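Local structure of putative transcriptional regulator (Clostridium difficile, 3QI7) at residues Ser74-Asn77 with Lys78-Leu82; His161-Thr165 with Asp166-Asp170; Gln324-Gln328 with Glu329-Asp333. The protein is of unknown function but resembles periplasmic binding proteins and may be a lipoprotein that binds a small ligand such as a sugar. All coordinates share one frame; numbering follows the deposited sequence.

Interaction 1 (Ser74-Asn77 with Lys78-Leu82); sequences SAIN and KIVKL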
loop_
_atom_site.group_PDB
_atom_site.type_symbol
_atom_site.label_atom_id
_atom_site.label_comp_id
_atom_site.label_asym_id
_atom_site.label_seq_id
_atom_site.Cartn_x
_atom_site.Cartn_y
_atom_site.Cartn_z
ATOM N N SER A 74 -25.697 5.313 0.399
ATOM C CA SER A 74 -25.720 4.507 -0.805
ATOM C C SER A 74 -24.531 3.524 -0.781
ATOM O O SER A 74 -24.675 2.360 -1.176
ATOM C CB SER A 74 -25.683 5.412 -2.036
ATOM O OG SER A 74 -25.462 4.669 -3.217
ATOM N N ALA A 75 -23.376 3.984 -0.296
ATOM C CA ALA A 75 -22.173 3.130 -0.234
ATOM C C ALA A 75 -22.394 1.994 0.759
ATOM O O ALA A 75 -22.102 0.837 0.466
ATOM C CB ALA A 75 -20.948 3.939 0.129
ATOM N N ILE A 76 -22.946 2.330 1.919
ATOM C CA ILE A 76 -23.244 1.342 2.947
ATOM C C ILE A 76 -24.262 0.307 2.470
ATOM O O ILE A 76 -24.042 -0.907 2.610
ATOM C CB ILE A 76 -23.724 2.028 4.263
ATOM C CG1 ILE A 76 -22.502 2.617 5.003
ATOM C CG2 ILE A 76 -24.451 1.031 5.153
ATOM C CD1 ILE A 76 -22.846 3.555 6.148
ATOM N N ASN A 77 -25.362 0.796 1.894
ATOM C CA ASN A 77 -26.403 -0.093 1.376
ATOM C C ASN A 77 -25.845 -1.073 0.331
ATOM O O ASN A 77 -26.172 -2.261 0.376
ATOM C CB ASN A 77 -27.590 0.709 0.821
ATOM C CG ASN A 77 -28.323 1.491 1.902
ATOM O OD1 ASN A 77 -29.133 2.372 1.604
ATOM N ND2 ASN A 77 -28.027 1.184 3.162
ATOM N N LYS A 78 -24.992 -0.576 -0.565
ATOM C CA LYS A 78 -24.351 -1.371 -1.619
ATOM C C LYS A 78 -23.628 -2.590 -1.022
ATOM O O LYS A 78 -23.676 -3.692 -1.569
ATOM C CB LYS A 78 -23.354 -0.481 -2.405
ATOM C CG LYS A 78 -22.950 -1.002 -3.786
ATOM C CD LYS A 78 -22.636 0.121 -4.801
ATOM C CE LYS A 78 -22.631 -0.490 -6.225
ATOM N NZ LYS A 78 -21.990 0.306 -7.345
ATOM N N ILE A 79 -22.984 -2.400 0.118
ATOM C CA ILE A 79 -22.287 -3.513 0.760
ATOM C C ILE A 79 -23.268 -4.454 1.468
ATOM O O ILE A 79 -23.119 -5.679 1.401
ATOM C CB ILE A 79 -21.186 -3.003 1.754
ATOM C CG1 ILE A 79 -20.119 -2.176 1.021
ATOM C CG2 ILE A 79 -20.524 -4.184 2.534
ATOM C CD1 ILE A 79 -19.134 -1.472 1.985
ATOM N N VAL A 80 -24.263 -3.889 2.161
ATOM C CA VAL A 80 -25.129 -4.692 3.024
ATOM C C VAL A 80 -25.996 -5.673 2.215
ATOM O O VAL A 80 -26.304 -6.776 2.686
ATOM C CB VAL A 80 -26.011 -3.797 3.931
ATOM C CG1 VAL A 80 -27.058 -4.632 4.657
ATOM C CG2 VAL A 80 -25.137 -3.025 4.914
ATOM N N LYS A 81 -26.363 -5.271 0.998
ATOM C CA LYS A 81 -27.070 -6.152 0.065
ATOM C C LYS A 81 -26.331 -7.451 -0.270
ATOM O O LYS A 81 -26.966 -8.434 -0.655
ATOM C CB LYS A 81 -27.371 -5.424 -1.249
ATOM C CG LYS A 81 -28.384 -4.246 -1.164
ATOM C CD LYS A 81 -29.735 -4.615 -0.563
ATOM C CE LYS A 81 -30.798 -3.584 -0.930
ATOM N NZ LYS A 81 -31.593 -3.993 -2.130
ATOM N N LEU A 82 -25.006 -7.467 -0.119
ATOM C CA LEU A 82 -24.203 -8.673 -0.409
ATOM C C LEU A 82 -24.636 -9.839 0.475
ATOM O O LEU A 82 -24.482 -11.008 0.116
ATOM C CB LEU A 82 -22.702 -8.397 -0.232
ATOM C CG LEU A 82 -22.062 -7.304 -1.118
ATOM C CD1 LEU A 82 -20.675 -6.928 -0.636
ATOM C CD2 LEU A 82 -22.023 -7.755 -2.563
#
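Ile76 O is gripped by two backbone donors of the following turn. Val80 N reaches it at 3.0 Å, while Ile79 N makes a weaker bond to the same Ile76 O at 3.1 Å with an N-H...O angle of only 125°. The same Ile79 N is also shared with Ala75 O, a weak and longer contact, whereas Lys78 N to Ser74 O (3.0 Å) and Lys81 N to Asn77 O (3.1 Å) are ordinary i to i+4 bonds. Such i to i+4 bonds, one of them weak, run on to Lys81 N, and the 3-10 segment 81-82 follows, with Leu82 N bonded to Ile79 O at 3.0 Å. Helix 72-80 belongs to a beta-alpha-beta crossover, leaving strand 57-63 and leading to strand 88-94, with strand 13-19 between the two in the sheet. The buried side carries Ala75 and Ile79, and Leu82 continues it in the 3-10 segment; Ile79 packs on Val18 and on Leu104 of helix 101-110. Ile76 and Val80 point the same way, side by side, and their CG2 methyls meet at 4.1 Å. Because Val80 holds CG1 anti to its nitrogen (chi1 171°), the other methyl, CG2, is turned back over the helix to lie 3.3 Å from Ile76 O. Lys78 sends its chain away from this turn, and its NZ is bonded to the carbonyl oxygen of Val63.

Interaction 2 (His161-Thr165 with Asp166-Asp170); sequences HYAST and DDLKD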
loop_
_atom_site.group_PDB
_atom_site.type_symbol
_atom_site.label_atom_id
_atom_site.label_comp_id
_atom_site.label_asym_id
_atom_site.label_seq_id
_atom_site.Cartn_x
_atom_site.Cartn_y
_atom_site.Cartn_z
ATOM N N HIS A 161 13.874 15.318 4.913
ATOM C CA HIS A 161 12.415 15.115 4.884
ATOM C C HIS A 161 11.696 16.384 4.449
ATOM O O HIS A 161 11.908 17.445 5.063
ATOM C CB HIS A 161 11.948 14.755 6.296
ATOM C CG HIS A 161 10.496 14.397 6.393
ATOM N ND1 HIS A 161 9.490 15.351 6.447
ATOM C CD2 HIS A 161 9.885 13.194 6.507
ATOM C CE1 HIS A 161 8.323 14.735 6.561
ATOM N NE2 HIS A 161 8.535 13.428 6.594
ATOM N N TYR A 162 10.903 16.278 3.371
ATOM C CA TYR A 162 10.189 17.416 2.763
ATOM C C TYR A 162 8.671 17.188 2.882
ATOM O O TYR A 162 8.164 16.152 2.480
ATOM C CB TYR A 162 10.554 17.554 1.269
ATOM C CG TYR A 162 11.939 18.054 0.980
ATOM C CD1 TYR A 162 12.273 19.362 1.205
ATOM C CD2 TYR A 162 12.910 17.212 0.428
ATOM C CE1 TYR A 162 13.550 19.824 0.944
ATOM C CE2 TYR A 162 14.174 17.660 0.157
ATOM C CZ TYR A 162 14.498 18.982 0.413
ATOM O OH TYR A 162 15.768 19.429 0.134
ATOM N N ALA A 163 7.962 18.204 3.391
ATOM C CA ALA A 163 6.516 18.191 3.639
ATOM C C ALA A 163 6.108 19.616 3.977
ATOM O O ALA A 163 6.878 20.337 4.616
ATOM C CB ALA A 163 6.184 17.312 4.847
ATOM N N SER A 164 4.908 20.016 3.562
ATOM C CA SER A 164 4.345 21.326 3.927
ATOM C C SER A 164 3.785 21.284 5.358
ATOM O O SER A 164 3.507 20.219 5.870
ATOM C CB SER A 164 3.223 21.710 2.962
ATOM O OG SER A 164 2.014 21.018 3.255
ATOM N N THR A 165 3.548 22.441 5.977
ATOM C CA THR A 165 2.976 22.423 7.329
ATOM C C THR A 165 1.521 21.919 7.314
ATOM O O THR A 165 1.087 21.274 8.284
ATOM C CB THR A 165 3.159 23.758 8.050
ATOM O OG1 THR A 165 2.612 24.822 7.286
ATOM C CG2 THR A 165 4.643 24.033 8.265
ATOM N N ASP A 166 0.804 22.130 6.195
ATOM C CA ASP A 166 -0.495 21.481 5.990
ATOM C C ASP A 166 -0.394 19.959 5.911
ATOM O O ASP A 166 -1.228 19.261 6.507
ATOM C CB ASP A 166 -1.208 21.994 4.750
ATOM C CG ASP A 166 -1.801 23.411 4.930
ATOM O OD1 ASP A 166 -1.837 23.955 6.044
ATOM O OD2 ASP A 166 -2.248 23.974 3.937
ATOM N N ASP A 167 0.605 19.445 5.179
ATOM C CA ASP A 167 0.879 17.989 5.156
ATOM C C ASP A 167 1.062 17.408 6.561
ATOM O O ASP A 167 0.592 16.306 6.841
ATOM C CB ASP A 167 2.145 17.620 4.346
ATOM C CG ASP A 167 2.017 17.882 2.857
ATOM O OD1 ASP A 167 0.926 17.664 2.254
ATOM O OD2 ASP A 167 3.052 18.273 2.263
ATOM N N LEU A 168 1.773 18.133 7.416
ATOM C CA LEU A 168 1.999 17.698 8.794
ATOM C C LEU A 168 0.729 17.619 9.681
ATOM O O LEU A 168 0.816 17.116 10.814
ATOM C CB LEU A 168 3.079 18.565 9.463
ATOM C CG LEU A 168 4.489 18.560 8.825
ATOM C CD1 LEU A 168 5.458 19.379 9.660
ATOM C CD2 LEU A 168 5.035 17.153 8.668
ATOM N N LYS A 169 -0.421 18.117 9.192
ATOM C CA LYS A 169 -1.717 17.989 9.881
ATOM C C LYS A 169 -2.262 16.577 9.741
ATOM O O LYS A 169 -3.078 16.130 10.546
ATOM C CB LYS A 169 -2.763 18.958 9.296
ATOM C CG LYS A 169 -2.409 20.444 9.377
ATOM C CD LYS A 169 -3.582 21.350 8.917
ATOM C CE LYS A 169 -4.064 21.013 7.497
ATOM N NZ LYS A 169 -4.862 22.111 6.880
ATOM N N ASP A 170 -1.840 15.883 8.685
ATOM C CA ASP A 170 -2.249 14.490 8.470
ATOM C C ASP A 170 -1.568 13.595 9.513
ATOM O O ASP A 170 -0.341 13.576 9.585
ATOM C CB ASP A 170 -1.890 14.042 7.048
ATOM C CG ASP A 170 -2.128 12.558 6.815
ATOM O OD1 ASP A 170 -1.425 11.729 7.427
ATOM O OD2 ASP A 170 -3.014 12.210 6.009
HETATM O O HOH W 1 -0.137 24.635 7.966
#
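Ser164 and Asp167 exchange two bonds, each residue's side chain receiving the other's backbone N-H. Ser164 OG accepts from Asp167 N at 2.9 Å, and Asp167 OD2 accepts from Ser164 N at 2.9 Å, both nearly straight. The same reciprocal exchange makes a capping box, though here it ties the end of the strand to a single 3-10 turn and not to a helix. Two rotamers make it possible. The serine takes the crowded position, OG between its own nitrogen and carbonyl carbon (chi1 78°), which swings the hydroxyl forward over the turn. Asp167 keeps CG beside its own nitrogen (chi1 -67°) and so sends the carboxylate back toward the strand, where Ser164 N meets OD2 on the anti side, 28° out of the carboxylate plane. Leu168 N follows with a bond to Ser164 O at 3.1 Å, and a methyl of Leu168, CD2, rests 4.0 Å from Ala163 CB. Beside this exchange a water joins Thr165 OG1 at 2.8 Å to Asp166 OD1 at 2.7 Å. Asn198 OD1, just past strand 191-196, accepts from Asp166 N and has a weak hydrogen bond with Ser164 OG. The turn leads from strand 159-164, central in its three-stranded parallel sheet, into helix 171-186, which Asp170 caps; Leu168 touches Leu177 of this helix and Gln193 of strand 191-196.

Interaction 3 (Gln324-Gln328 with Glu329-Asp333); sequences QDLTQ and EDVCD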
loop_
_atom_site.group_PDB
_atom_site.type_symbol
_atom_site.label_atom_id
_atom_site.label_comp_id
_atom_site.label_asym_id
_atom_site.label_seq_id
_atom_site.Cartn_x
_atom_site.Cartn_y
_atom_site.Cartn_z
ATOM N N GLN A 324 -10.780 -23.951 3.573
ATOM C CA GLN A 324 -10.279 -24.749 4.692
ATOM C C GLN A 324 -11.110 -24.573 5.987
ATOM O O GLN A 324 -10.766 -25.145 7.017
ATOM C CB GLN A 324 -8.808 -24.406 4.965
ATOM C CG GLN A 324 -7.853 -24.608 3.788
ATOM C CD GLN A 324 -7.684 -26.066 3.393
ATOM O OE1 GLN A 324 -7.994 -26.969 4.159
ATOM N NE2 GLN A 324 -7.185 -26.297 2.192
ATOM N N ASP A 325 -12.189 -23.790 5.933
ATOM C CA ASP A 325 -12.991 -23.517 7.128
ATOM C C ASP A 325 -12.141 -22.952 8.288
ATOM O O ASP A 325 -12.153 -23.480 9.402
ATOM C CB ASP A 325 -13.723 -24.814 7.561
ATOM C CG ASP A 325 -14.729 -24.586 8.676
ATOM O OD1 ASP A 325 -15.279 -23.461 8.811
ATOM O OD2 ASP A 325 -14.961 -25.555 9.410
ATOM N N LEU A 326 -11.390 -21.893 8.009
ATOM C CA LEU A 326 -10.566 -21.218 9.020
ATOM C C LEU A 326 -11.251 -19.954 9.494
ATOM O O LEU A 326 -12.033 -19.353 8.761
ATOM C CB LEU A 326 -9.225 -20.816 8.425
ATOM C CG LEU A 326 -8.449 -21.904 7.697
ATOM C CD1 LEU A 326 -7.289 -21.280 6.965
ATOM C CD2 LEU A 326 -8.018 -23.019 8.671
ATOM N N THR A 327 -10.925 -19.540 10.716
ATOM C CA THR A 327 -11.426 -18.295 11.278
ATOM C C THR A 327 -10.220 -17.385 11.616
ATOM O O THR A 327 -9.045 -17.761 11.407
ATOM C CB THR A 327 -12.289 -18.576 12.547
ATOM O OG1 THR A 327 -11.470 -19.215 13.529
ATOM C CG2 THR A 327 -13.520 -19.470 12.221
ATOM N N GLN A 328 -10.514 -16.189 12.125
ATOM C CA GLN A 328 -9.468 -15.174 12.405
ATOM C C GLN A 328 -8.336 -15.731 13.290
ATOM O O GLN A 328 -7.187 -15.362 13.122
ATOM C CB GLN A 328 -10.083 -13.935 13.068
ATOM C CG GLN A 328 -10.772 -14.242 14.441
ATOM C CD GLN A 328 -11.657 -13.135 14.970
ATOM O OE1 GLN A 328 -11.578 -11.995 14.544
ATOM N NE2 GLN A 328 -12.509 -13.477 15.931
ATOM N N GLU A 329 -8.672 -16.618 14.233
ATOM C CA GLU A 329 -7.681 -17.164 15.151
ATOM C C GLU A 329 -6.651 -17.987 14.411
ATOM O O GLU A 329 -5.499 -18.003 14.810
ATOM C CB GLU A 329 -8.295 -18.066 16.240
ATOM C CG GLU A 329 -9.274 -17.386 17.170
ATOM C CD GLU A 329 -10.717 -17.488 16.673
ATOM O OE1 GLU A 329 -10.923 -17.617 15.441
ATOM O OE2 GLU A 329 -11.638 -17.425 17.517
ATOM N N ASP A 330 -7.070 -18.668 13.343
ATOM C CA ASP A 330 -6.180 -19.566 12.585
ATOM C C ASP A 330 -5.169 -18.827 11.721
ATOM O O ASP A 330 -4.053 -19.326 11.509
ATOM C CB ASP A 330 -6.981 -20.464 11.659
ATOM C CG ASP A 330 -7.911 -21.385 12.390
ATOM O OD1 ASP A 330 -7.439 -22.095 13.295
ATOM O OD2 ASP A 330 -9.105 -21.408 12.044
ATOM N N VAL A 331 -5.540 -17.649 11.231
ATOM C CA VAL A 331 -4.705 -16.950 10.243
ATOM C C VAL A 331 -4.014 -15.679 10.769
ATOM O O VAL A 331 -3.001 -15.281 10.220
ATOM C CB VAL A 331 -5.481 -16.643 8.910
ATOM C CG1 VAL A 331 -6.115 -17.935 8.333
ATOM C CG2 VAL A 331 -6.532 -15.553 9.079
ATOM N N CYS A 332 -4.539 -15.066 11.829
ATOM C CA CYS A 332 -4.013 -13.794 12.305
ATOM C C CYS A 332 -2.843 -14.044 13.266
ATOM O O CYS A 332 -3.001 -14.029 14.494
ATOM C CB CYS A 332 -5.099 -12.940 12.940
ATOM S SG CYS A 332 -6.342 -12.376 11.777
ATOM N N ASP A 333 -1.680 -14.296 12.661
ATOM C CA ASP A 333 -0.434 -14.612 13.362
ATOM C C ASP A 333 0.708 -14.241 12.412
ATOM O O ASP A 333 0.666 -14.620 11.249
ATOM C CB ASP A 333 -0.404 -16.102 13.671
ATOM C CG ASP A 333 0.995 -16.622 14.030
ATOM O OD1 ASP A 333 1.441 -16.412 15.167
ATOM O OD2 ASP A 333 1.646 -17.262 13.175
#
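Thr327 occupies the N-cap position of the short helix 328-331, yet its hydroxyl caps no backbone nitrogen: OG1 donates instead to Glu329 OE1, 2.6 Å away. The carboxylate is met on its syn side, with the hydroxyl 33° out of its plane. Glu329 comes within reach through a bend in its chain, chi2 being 91°, which folds the acid back over the start of the helix. The backbone of Thr327 is held by another acid: Asp330 OD2 receives Thr327 N at 2.9 Å in a nearly straight bond, 169° at the hydrogen. Only one half of a capping box is therefore present. Outside it, Leu326 and Val331 bridge the helix start as a hydrophobic staple, the residue before the cap touching the one five positions on, with Leu326 CD1 3.8 Å from Val331 CG1. Both rest on Met321 of helix 306-324, whose end is closed at Asp325 by a Schellman motif, and on Tyr336 of helix 334-345. Asp330 N bonds back to Thr327 O at 2.9 Å, an i to i+3 bond of the first turn. At the far end Gln328 O takes Cys332 N at 3.0 Å, and Cys332 SG lies 3.4 Å from that oxygen. Cys332 then centres an inverse gamma turn, whose weak bond from Asp333 N to Val331 O swings the chain toward helix 334-345, which Asp333 caps.

Overall arrangement
Each of the three contacts is local: one late in a helix, one in the turn from a strand to a helix, one at a helix start; none touches another. Interaction 1 lies in the last turns of helix 72-80 and just beyond, beside the larger, mixed sheet; interaction 3 is near strand 134-137 of that same sheet. Their centres are about 26 Å apart, the nearest atoms about 17 Å. Interaction 2 belongs to the three-stranded parallel sheet, 35 Å from interaction 1 and 39 Å from interaction 3 between centres; interactions 2 and 3 lie on opposite sides of the chain's centre. Two sheets of this kind are consistent with the two-lobed periplasmic-binding-protein-like fold, although no ligand here marks a binding cleft.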